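Local coordinates for inactive dihydroorotase-like domain (Chaetomium thermophilum, PDB 5NNL), which is an inactive relative of the dihydroorotases, a single-chain domain that probably keeps the alpha/beta-barrel type of fold of that family, at residues Arg29-Tyr39 against Asp234-Leu243; Arg68-Leu76 against Phe326-Ser337. One frame throughout, in Å; residues are numbered along the deposited sequence. Where two conformers were deposited one is given.

Overall arrangement
Contact 1 and contact 2 lie about 13 Å apart, centre to centre, and meet along helix 26-37, where Thr31 and Gln32 of the first touch Tyr71 of the second. Contact 1 is the more buried. It sets the face of the helix carrying Ala33 and Ala37 against the loop before helix 242-251, mainly through apolar side chains, small ones on the helix facing Ile239, with one charge pair at its edge and a water bridge at its inner end. Contact 2 is about 17 Å from the centre of the chain and only partly buried. There the C-terminal tail runs beside the start of strand 73-79, held by backbone hydrogen bonds, aromatic faces and polar side chains.

Contact 1 (Arg29-Tyr39 against Asp234-Leu243); sequences RVTQASIAAGY and DVTVGIADAL
Helix 26-37, which leads into strand 39-44, turns Ala33 and Ala37 toward the loop that runs from Asp234 into helix 242-251, with Val30 at their flank. Ile239 fills the middle of this seam. Its two branches divide the work: CG2, anti to the backbone N (chi1 of CG1 -66°), lies 3.4 Å from Ala33 O and also meets Ala37 CB, while CD1 at the end of the longer arm reaches Ala33 CB at 4.1 Å. Alanine suits both helix positions, since a methyl lets the loop come close to the helix backbone. Thr236, in the type I turn 234-237, sets its methyl CG2 3.7 Å from Ala33 CB. Beside it Val30 CG2 and Val235 CG1 are only 3.3 Å apart, tighter than usual contact. At the surface end, in one of two modelled conformers, Arg29 NH2 forms a salt bridge to Asp234 OD1, the two planar groups almost perpendicular. The helix closes in a Schellman motif at Gly38, whose positive phi a glycine readily adopts, and the chain then delivers Tyr39 to the inner end of the seam. Ile239 O lies at the edge of its ring, in plane. A water joins the hydroxyl to the loop: 2.8 Å from Tyr39 OH, it donates to Ile239 O and accepts from Leu243 N, so that carbonyl and that amide are both served.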
loop_
_atom_site.group_PDB
_atom_site.type_symbol
_atom_site.label_atom_id
_atom_site.label_comp_id
_atom_site.label_asym_id
_atom_site.label_seq_id
_atom_site.Cartn_x
_atom_site.Cartn_y
_atom_site.Cartn_z
ATOM N N ARG A 29 0.685 15.984 -3.022
ATOM C CA ARG A 29 -0.189 16.068 -1.857
ATOM C C ARG A 29 -0.243 14.742 -1.109
ATOM O O ARG A 29 -0.324 14.722 0.125
ATOM C CB ARG A 29 -1.591 16.510 -2.272
ATOM C CG ARG A 29 -2.569 16.531 -1.112
ATOM C CD ARG A 29 -3.598 17.635 -1.253
ATOM N NE ARG A 29 -4.752 17.405 -0.389
ATOM C CZ ARG A 29 -5.922 18.021 -0.521
ATOM N NH1 ARG A 29 -6.109 18.907 -1.490
ATOM N NH2 ARG A 29 -6.914 17.746 0.316
ATOM N N VAL A 30 -0.195 13.621 -1.833
ATOM C CA VAL A 30 -0.188 12.320 -1.168
ATOM C C VAL A 30 1.065 12.170 -0.316
ATOM O O VAL A 30 1.020 11.613 0.786
ATOM C CB VAL A 30 -0.316 11.183 -2.201
ATOM C CG1 VAL A 30 -0.035 9.819 -1.564
ATOM C CG2 VAL A 30 -1.703 11.192 -2.804
ATOM N N THR A 31 2.206 12.662 -0.808
ATOM C CA THR A 31 3.426 12.600 -0.010
ATOM C C THR A 31 3.344 13.514 1.206
ATOM O O THR A 31 3.991 13.241 2.223
ATOM C CB THR A 31 4.648 12.960 -0.861
ATOM O OG1 THR A 31 4.553 14.318 -1.312
ATOM C CG2 THR A 31 4.760 12.027 -2.052
ATOM N N GLN A 32 2.560 14.594 1.128
ATOM C CA GLN A 32 2.352 15.456 2.290
ATOM C C GLN A 32 1.603 14.713 3.384
ATOM O O GLN A 32 2.064 14.627 4.528
ATOM C CB GLN A 32 1.566 16.712 1.900
ATOM C CG GLN A 32 2.250 17.643 0.923
ATOM C CD GLN A 32 1.373 18.832 0.553
ATOM O OE1 GLN A 32 0.445 19.187 1.284
ATOM N NE2 GLN A 32 1.665 19.455 -0.584
ATOM N N ALA A 33 0.422 14.191 3.050
ATOM C CA ALA A 33 -0.372 13.459 4.026
ATOM C C ALA A 33 0.356 12.214 4.514
ATOM O O ALA A 33 0.156 11.787 5.656
ATOM C CB ALA A 33 -1.727 13.086 3.423
ATOM N N SER A 34 1.201 11.618 3.668
ATOM C CA SER A 34 1.959 10.445 4.089
ATOM C C SER A 34 2.961 10.798 5.183
ATOM O O SER A 34 2.970 10.176 6.252
ATOM C CB SER A 34 2.669 9.820 2.888
ATOM O OG SER A 34 1.745 9.192 2.018
ATOM N N ILE A 35 3.812 11.800 4.943
ATOM C CA ILE A 35 4.827 12.144 5.936
ATOM C C ILE A 35 4.163 12.620 7.220
ATOM O O ILE A 35 4.630 12.324 8.326
ATOM C CB ILE A 35 5.816 13.187 5.372
ATOM C CG1 ILE A 35 7.078 13.259 6.242
ATOM C CG2 ILE A 35 5.180 14.580 5.260
ATOM C CD1 ILE A 35 7.947 12.022 6.182
ATOM N N ALA A 36 3.044 13.334 7.096
ATOM C CA ALA A 36 2.318 13.779 8.280
ATOM C C ALA A 36 1.773 12.604 9.082
ATOM O O ALA A 36 1.568 12.721 10.295
ATOM C CB ALA A 36 1.175 14.710 7.875
ATOM N N ALA A 37 1.523 11.471 8.431
ATOM C CA ALA A 37 1.022 10.291 9.119
ATOM C C ALA A 37 2.131 9.382 9.629
ATOM O O ALA A 37 1.835 8.400 10.318
ATOM C CB ALA A 37 0.101 9.487 8.193
ATOM N N GLY A 38 3.390 9.679 9.306
ATOM C CA GLY A 38 4.514 8.881 9.752
ATOM C C GLY A 38 5.143 8.013 8.684
ATOM O O GLY A 38 6.074 7.260 8.995
ATOM N N TYR A 39 4.675 8.091 7.440
ATOM C CA TYR A 39 5.218 7.287 6.351
ATOM C C TYR A 39 6.283 8.104 5.627
ATOM O O TYR A 39 5.963 9.064 4.920
ATOM C CB TYR A 39 4.105 6.857 5.398
ATOM C CG TYR A 39 2.957 6.158 6.093
ATOM C CD1 TYR A 39 3.074 4.840 6.517
ATOM C CD2 TYR A 39 1.764 6.821 6.340
ATOM C CE1 TYR A 39 2.033 4.199 7.166
ATOM C CE2 TYR A 39 0.712 6.188 6.984
ATOM C CZ TYR A 39 0.855 4.875 7.397
ATOM O OH TYR A 39 -0.181 4.230 8.042
ATOM N N ASP A 234 -11.389 13.198 -2.425
ATOM C CA ASP A 234 -10.225 13.749 -1.749
ATOM C C ASP A 234 -9.065 12.775 -1.877
ATOM O O ASP A 234 -9.220 11.567 -1.669
ATOM C CB ASP A 234 -10.516 14.050 -0.279
ATOM C CG ASP A 234 -9.764 15.278 0.221
ATOM O OD1 ASP A 234 -9.407 16.143 -0.610
ATOM O OD2 ASP A 234 -9.515 15.379 1.442
ATOM N N VAL A 235 -7.897 13.315 -2.226
ATOM C CA VAL A 235 -6.742 12.510 -2.600
ATOM C C VAL A 235 -6.061 11.841 -1.414
ATOM O O VAL A 235 -5.227 10.949 -1.616
ATOM C CB VAL A 235 -5.789 13.431 -3.397
ATOM C CG1 VAL A 235 -4.333 13.258 -2.991
ATOM C CG2 VAL A 235 -5.960 13.186 -4.883
ATOM N N THR A 236 -6.417 12.212 -0.182
ATOM C CA THR A 236 -5.725 11.733 1.008
ATOM C C THR A 236 -6.588 10.814 1.871
ATOM O O THR A 236 -6.255 10.580 3.036
ATOM C CB THR A 236 -5.243 12.921 1.842
ATOM O OG1 THR A 236 -6.373 13.627 2.363
ATOM C CG2 THR A 236 -4.408 13.876 0.999
ATOM N N VAL A 237 -7.693 10.296 1.330
ATOM C CA VAL A 237 -8.566 9.428 2.112
ATOM C C VAL A 237 -7.781 8.236 2.640
ATOM O O VAL A 237 -7.022 7.591 1.905
ATOM C CB VAL A 237 -9.771 8.960 1.277
ATOM C CG1 VAL A 237 -10.794 10.071 1.142
ATOM C CG2 VAL A 237 -9.334 8.445 -0.095
ATOM N N GLY A 238 -7.966 7.940 3.928
ATOM C CA GLY A 238 -7.449 6.732 4.532
ATOM C C GLY A 238 -6.010 6.786 5.000
ATOM O O GLY A 238 -5.545 5.813 5.607
ATOM N N ILE A 239 -5.290 7.884 4.760
ATOM C CA ILE A 239 -3.872 7.919 5.107
ATOM C C ILE A 239 -3.678 8.200 6.592
ATOM O O ILE A 239 -2.883 7.529 7.257
ATOM C CB ILE A 239 -3.126 8.938 4.229
ATOM C CG1 ILE A 239 -3.144 8.474 2.770
ATOM C CG2 ILE A 239 -1.677 9.106 4.709
ATOM C CD1 ILE A 239 -2.572 9.474 1.791
ATOM N N ALA A 240 -4.393 9.184 7.136
ATOM C CA ALA A 240 -4.262 9.525 8.547
ATOM C C ALA A 240 -5.054 8.597 9.463
ATOM O O ALA A 240 -4.889 8.679 10.684
ATOM C CB ALA A 240 -4.703 10.974 8.772
ATOM N N ASP A 241 -5.890 7.718 8.900
ATOM C CA ASP A 241 -6.716 6.797 9.681
ATOM C C ASP A 241 -5.984 5.507 10.021
ATOM O O ASP A 241 -6.228 4.912 11.078
ATOM C CB ASP A 241 -7.978 6.430 8.896
ATOM C CG ASP A 241 -9.079 7.447 9.042
ATOM O OD1 ASP A 241 -8.897 8.419 9.809
ATOM O OD2 ASP A 241 -10.128 7.271 8.387
ATOM N N ALA A 242 -5.110 5.047 9.127
ATOM C CA ALA A 242 -4.667 3.659 9.164
ATOM C C ALA A 242 -3.948 3.336 10.468
ATOM O O ALA A 242 -4.328 2.403 11.185
ATOM C CB ALA A 242 -3.772 3.370 7.961
ATOM N N LEU A 243 -2.914 4.097 10.799
ATOM C CA LEU A 243 -2.087 3.742 11.945
ATOM C C LEU A 243 -2.877 3.864 13.245
ATOM O O LEU A 243 -2.797 2.965 14.093
ATOM C CB LEU A 243 -0.820 4.604 11.976
ATOM C CG LEU A 243 0.197 4.342 13.087
ATOM C CD1 LEU A 243 0.704 2.918 13.029
ATOM C CD2 LEU A 243 1.357 5.329 12.969
HETATM O O HOH W 1 -1.846 6.209 9.206
#

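Contact 2 (Arg68-Leu76 against Phe326-Ser337)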
loop_
_atom_site.group_PDB
_atom_site.type_symbol
_atom_site.label_atom_id
_atom_site.label_comp_id
_atom_site.label_asym_id
_atom_site.label_seq_id
_atom_site.Cartn_x
_atom_site.Cartn_y
_atom_site.Cartn_z
ATOM N N ARG A 68 8.006 18.836 -9.117
ATOM C CA ARG A 68 7.626 19.957 -8.260
ATOM C C ARG A 68 7.952 19.723 -6.789
ATOM O O ARG A 68 7.647 20.600 -5.970
ATOM C CB ARG A 68 6.130 20.267 -8.403
ATOM C CG ARG A 68 5.244 19.059 -8.670
ATOM C CD ARG A 68 3.939 19.086 -7.882
ATOM N NE ARG A 68 3.000 20.124 -8.301
ATOM C CZ ARG A 68 2.380 20.155 -9.476
ATOM N NH1 ARG A 68 2.609 19.220 -10.391
ATOM N NH2 ARG A 68 1.531 21.137 -9.745
ATOM N N GLY A 69 8.546 18.585 -6.429
ATOM C CA GLY A 69 8.965 18.342 -5.061
ATOM C C GLY A 69 8.018 17.456 -4.278
ATOM O O GLY A 69 6.799 17.655 -4.310
ATOM N N VAL A 70 8.569 16.475 -3.564
ATOM C CA VAL A 70 7.783 15.579 -2.728
ATOM C C VAL A 70 8.292 15.672 -1.296
ATOM O O VAL A 70 9.417 16.106 -1.034
ATOM C CB VAL A 70 7.825 14.119 -3.223
ATOM C CG1 VAL A 70 6.949 13.959 -4.444
ATOM C CG2 VAL A 70 9.255 13.684 -3.518
ATOM N N TYR A 71 7.441 15.248 -0.364
ATOM C CA TYR A 71 7.704 15.403 1.058
ATOM C C TYR A 71 7.987 14.087 1.763
ATOM O O TYR A 71 8.174 14.079 2.984
ATOM C CB TYR A 71 6.525 16.122 1.718
ATOM C CG TYR A 71 6.380 17.531 1.200
ATOM C CD1 TYR A 71 7.197 18.553 1.677
ATOM C CD2 TYR A 71 5.456 17.835 0.211
ATOM C CE1 TYR A 71 7.079 19.845 1.197
ATOM C CE2 TYR A 71 5.330 19.125 -0.275
ATOM C CZ TYR A 71 6.147 20.124 0.220
ATOM O OH TYR A 71 6.032 21.412 -0.252
ATOM N N CYS A 72 8.015 12.980 1.028
ATOM C CA CYS A 72 8.570 11.725 1.504
ATOM C C CYS A 72 9.271 11.069 0.322
ATOM O O CYS A 72 9.135 11.511 -0.822
ATOM C CB CYS A 72 7.485 10.815 2.105
ATOM S SG CYS A 72 6.249 10.216 0.932
ATOM N N ASP A 73 10.046 10.025 0.600
ATOM C CA ASP A 73 10.647 9.252 -0.477
ATOM C C ASP A 73 9.613 8.300 -1.073
ATOM O O ASP A 73 8.614 7.950 -0.437
ATOM C CB ASP A 73 11.862 8.474 0.027
ATOM C CG ASP A 73 12.987 9.384 0.481
ATOM O OD1 ASP A 73 12.994 10.566 0.076
ATOM O OD2 ASP A 73 13.864 8.917 1.239
ATOM N N PHE A 74 9.854 7.885 -2.313
ATOM C CA PHE A 74 8.861 7.069 -2.994
ATOM C C PHE A 74 9.516 6.243 -4.089
ATOM O O PHE A 74 10.618 6.541 -4.557
ATOM C CB PHE A 74 7.733 7.933 -3.575
ATOM C CG PHE A 74 8.129 8.721 -4.788
ATOM C CD1 PHE A 74 8.742 9.959 -4.661
ATOM C CD2 PHE A 74 7.877 8.230 -6.060
ATOM C CE1 PHE A 74 9.103 10.687 -5.779
ATOM C CE2 PHE A 74 8.234 8.953 -7.178
ATOM C CZ PHE A 74 8.847 10.182 -7.039
ATOM N N ASN A 75 8.815 5.180 -4.465
ATOM C CA ASN A 75 9.142 4.345 -5.607
ATOM C C ASN A 75 7.942 4.332 -6.539
ATOM O O ASN A 75 6.795 4.301 -6.081
ATOM C CB ASN A 75 9.470 2.911 -5.173
ATOM C CG ASN A 75 10.939 2.570 -5.319
ATOM O OD1 ASN A 75 11.574 2.911 -6.318
ATOM N ND2 ASN A 75 11.485 1.882 -4.320
ATOM N N LEU A 76 8.199 4.378 -7.839
ATOM C CA LEU A 76 7.143 4.133 -8.804
ATOM C C LEU A 76 7.053 2.639 -9.096
ATOM O O LEU A 76 7.900 1.840 -8.689
ATOM C CB LEU A 76 7.379 4.921 -10.095
ATOM C CG LEU A 76 7.157 6.435 -10.026
ATOM C CD1 LEU A 76 7.536 7.090 -11.347
ATOM C CD2 LEU A 76 5.713 6.765 -9.674
ATOM N N PHE A 326 1.126 18.684 9.284
ATOM C CA PHE A 326 2.169 18.897 8.289
ATOM C C PHE A 326 2.899 20.209 8.545
ATOM O O PHE A 326 2.275 21.242 8.809
ATOM C CB PHE A 326 1.534 18.899 6.897
ATOM C CG PHE A 326 2.506 19.123 5.780
ATOM C CD1 PHE A 326 3.440 18.161 5.453
ATOM C CD2 PHE A 326 2.464 20.290 5.037
ATOM C CE1 PHE A 326 4.328 18.362 4.418
ATOM C CE2 PHE A 326 3.345 20.498 4.001
ATOM C CZ PHE A 326 4.280 19.535 3.688
ATOM N N GLN A 327 4.232 20.161 8.483
ATOM C CA GLN A 327 5.056 21.351 8.647
ATOM C C GLN A 327 5.544 21.818 7.284
ATOM O O GLN A 327 6.273 21.070 6.614
ATOM C CB GLN A 327 6.240 21.064 9.563
ATOM C CG GLN A 327 5.850 20.731 10.997
ATOM C CD GLN A 327 5.161 21.885 11.699
ATOM O OE1 GLN A 327 5.798 22.866 12.081
ATOM N NE2 GLN A 327 3.851 21.774 11.872
ATOM N N PRO A 328 5.181 23.026 6.826
ATOM C CA PRO A 328 5.584 23.464 5.480
ATOM C C PRO A 328 7.080 23.683 5.300
ATOM O O PRO A 328 7.515 24.812 5.051
ATOM C CB PRO A 328 4.818 24.784 5.301
ATOM C CG PRO A 328 3.694 24.712 6.243
ATOM C CD PRO A 328 4.194 23.943 7.421
ATOM N N ILE A 329 7.874 22.621 5.393
ATOM C CA ILE A 329 9.317 22.712 5.180
ATOM C C ILE A 329 9.616 22.514 3.697
ATOM O O ILE A 329 8.711 22.158 2.928
ATOM C CB ILE A 329 10.078 21.684 6.033
ATOM C CG1 ILE A 329 9.598 20.260 5.726
ATOM C CG2 ILE A 329 9.908 22.001 7.507
ATOM C CD1 ILE A 329 10.506 19.171 6.275
ATOM N N PRO A 330 10.850 22.737 3.250
ATOM C CA PRO A 330 11.198 22.446 1.855
ATOM C C PRO A 330 11.062 20.970 1.549
ATOM O O PRO A 330 11.454 20.117 2.365
ATOM C CB PRO A 330 12.663 22.900 1.757
ATOM C CG PRO A 330 12.828 23.896 2.826
ATOM C CD PRO A 330 11.926 23.468 3.943
ATOM N N PRO A 331 10.523 20.606 0.383
ATOM C CA PRO A 331 10.440 19.184 0.014
ATOM C C PRO A 331 11.823 18.602 -0.251
ATOM O O PRO A 331 12.555 19.087 -1.114
ATOM C CB PRO A 331 9.574 19.187 -1.252
ATOM C CG PRO A 331 9.621 20.586 -1.760
ATOM C CD PRO A 331 9.788 21.462 -0.568
ATOM N N LYS A 332 12.172 17.556 0.499
ATOM C CA LYS A 332 13.455 16.882 0.342
ATOM C C LYS A 332 13.302 15.407 -0.022
ATOM O O LYS A 332 14.283 14.659 0.044
ATOM C CB LYS A 332 14.288 17.028 1.622
ATOM C CG LYS A 332 14.543 18.478 2.029
ATOM C CD LYS A 332 16.031 18.813 2.118
ATOM C CE LYS A 332 16.694 18.178 3.333
ATOM N NZ LYS A 332 17.980 18.840 3.699
ATOM N N GLY A 333 12.104 14.967 -0.413
ATOM C CA GLY A 333 11.918 13.586 -0.804
ATOM C C GLY A 333 12.473 13.296 -2.186
ATOM O O GLY A 333 12.646 14.191 -3.015
ATOM N N ALA A 334 12.756 12.017 -2.440
ATOM C CA ALA A 334 13.373 11.610 -3.697
ATOM C C ALA A 334 12.763 10.312 -4.212
ATOM O O ALA A 334 12.273 9.481 -3.441
ATOM C CB ALA A 334 14.887 11.426 -3.542
ATOM N N ASP A 335 12.798 10.158 -5.536
ATOM C CA ASP A 335 12.527 8.878 -6.179
ATOM C C ASP A 335 13.687 7.928 -5.899
ATOM O O ASP A 335 14.834 8.228 -6.245
ATOM C CB ASP A 335 12.355 9.082 -7.686
ATOM C CG ASP A 335 11.828 7.842 -8.400
ATOM O OD1 ASP A 335 10.914 7.993 -9.239
ATOM O OD2 ASP A 335 12.318 6.725 -8.120
ATOM N N MET A 336 13.399 6.788 -5.275
ATOM C CA MET A 336 14.443 5.853 -4.873
ATOM C C MET A 336 14.829 4.876 -5.980
ATOM O O MET A 336 15.612 3.953 -5.728
ATOM C CB MET A 336 14.009 5.073 -3.626
ATOM C CG MET A 336 13.755 5.926 -2.379
ATOM S SD MET A 336 14.873 7.335 -2.169
ATOM C CE MET A 336 16.417 6.509 -1.793
ATOM N N SER A 337 14.314 5.056 -7.192
ATOM C CA SER A 337 14.716 4.222 -8.323
ATOM C C SER A 337 15.901 4.842 -9.061
ATOM O O SER A 337 15.737 5.480 -10.102
ATOM C CB SER A 337 13.546 4.016 -9.288
ATOM O OG SER A 337 12.488 3.305 -8.662
HETATM O O HOH W 2 10.481 4.711 -9.202
#
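The two backbones run parallel but share a single beta bridge, Phe74 with Asp335, in which Met336 N gives a nearly straight bond (167° at the hydrogen) to Phe74 O at 2.9 Å and Phe74 N one to Ala334 O at 3.1 Å. Before strand 73-79 begins, Gly333 N donates to Val70 O (3.0 Å) from above the carbonyl plane. Glycine suits position 333 because its CA lies close against Cys72 O, where a side chain would meet that oxygen. Asp73, its CG beside the backbone N (chi1 -65°), brings OD1 to Ala334 N at 2.9 Å, on the anti side of the carboxylate, and its other oxygen is bonded by Gln277; Met336 SD rests against the same side chain. Here the C-terminal tail borders the first residues of strand 73-79, while the backbones of Asp73 and Asn75 are bonded to strand 39-44, a neighbour in what is probably the family's barrel. The Tyr71 ring is sandwiched. Phe326 enters one face edge-on in a T-shaped pair, centroids 5.0 Å apart and planes at 85°, its CZ over the ring centre; Pro331 CB makes a CH-pi contact with the opposite face, 3.9 Å from the centroid, and Ile329 O lies at the ring edge. Proline suits this place because its ring, like the edge of Phe326, presents C-H groups to an aromatic face. Phe74 receives Asp335 CA over one face, 4.1 Å from its ring centroid, and Asp335 OD2 accepts from Ser337 N in an Asx turn. A water donates to this OD2 and accepts from Leu76 N; its contact with Ser337 OG, like that of Ser337 OG with Asn75 OD1, is modelled too short to rely on.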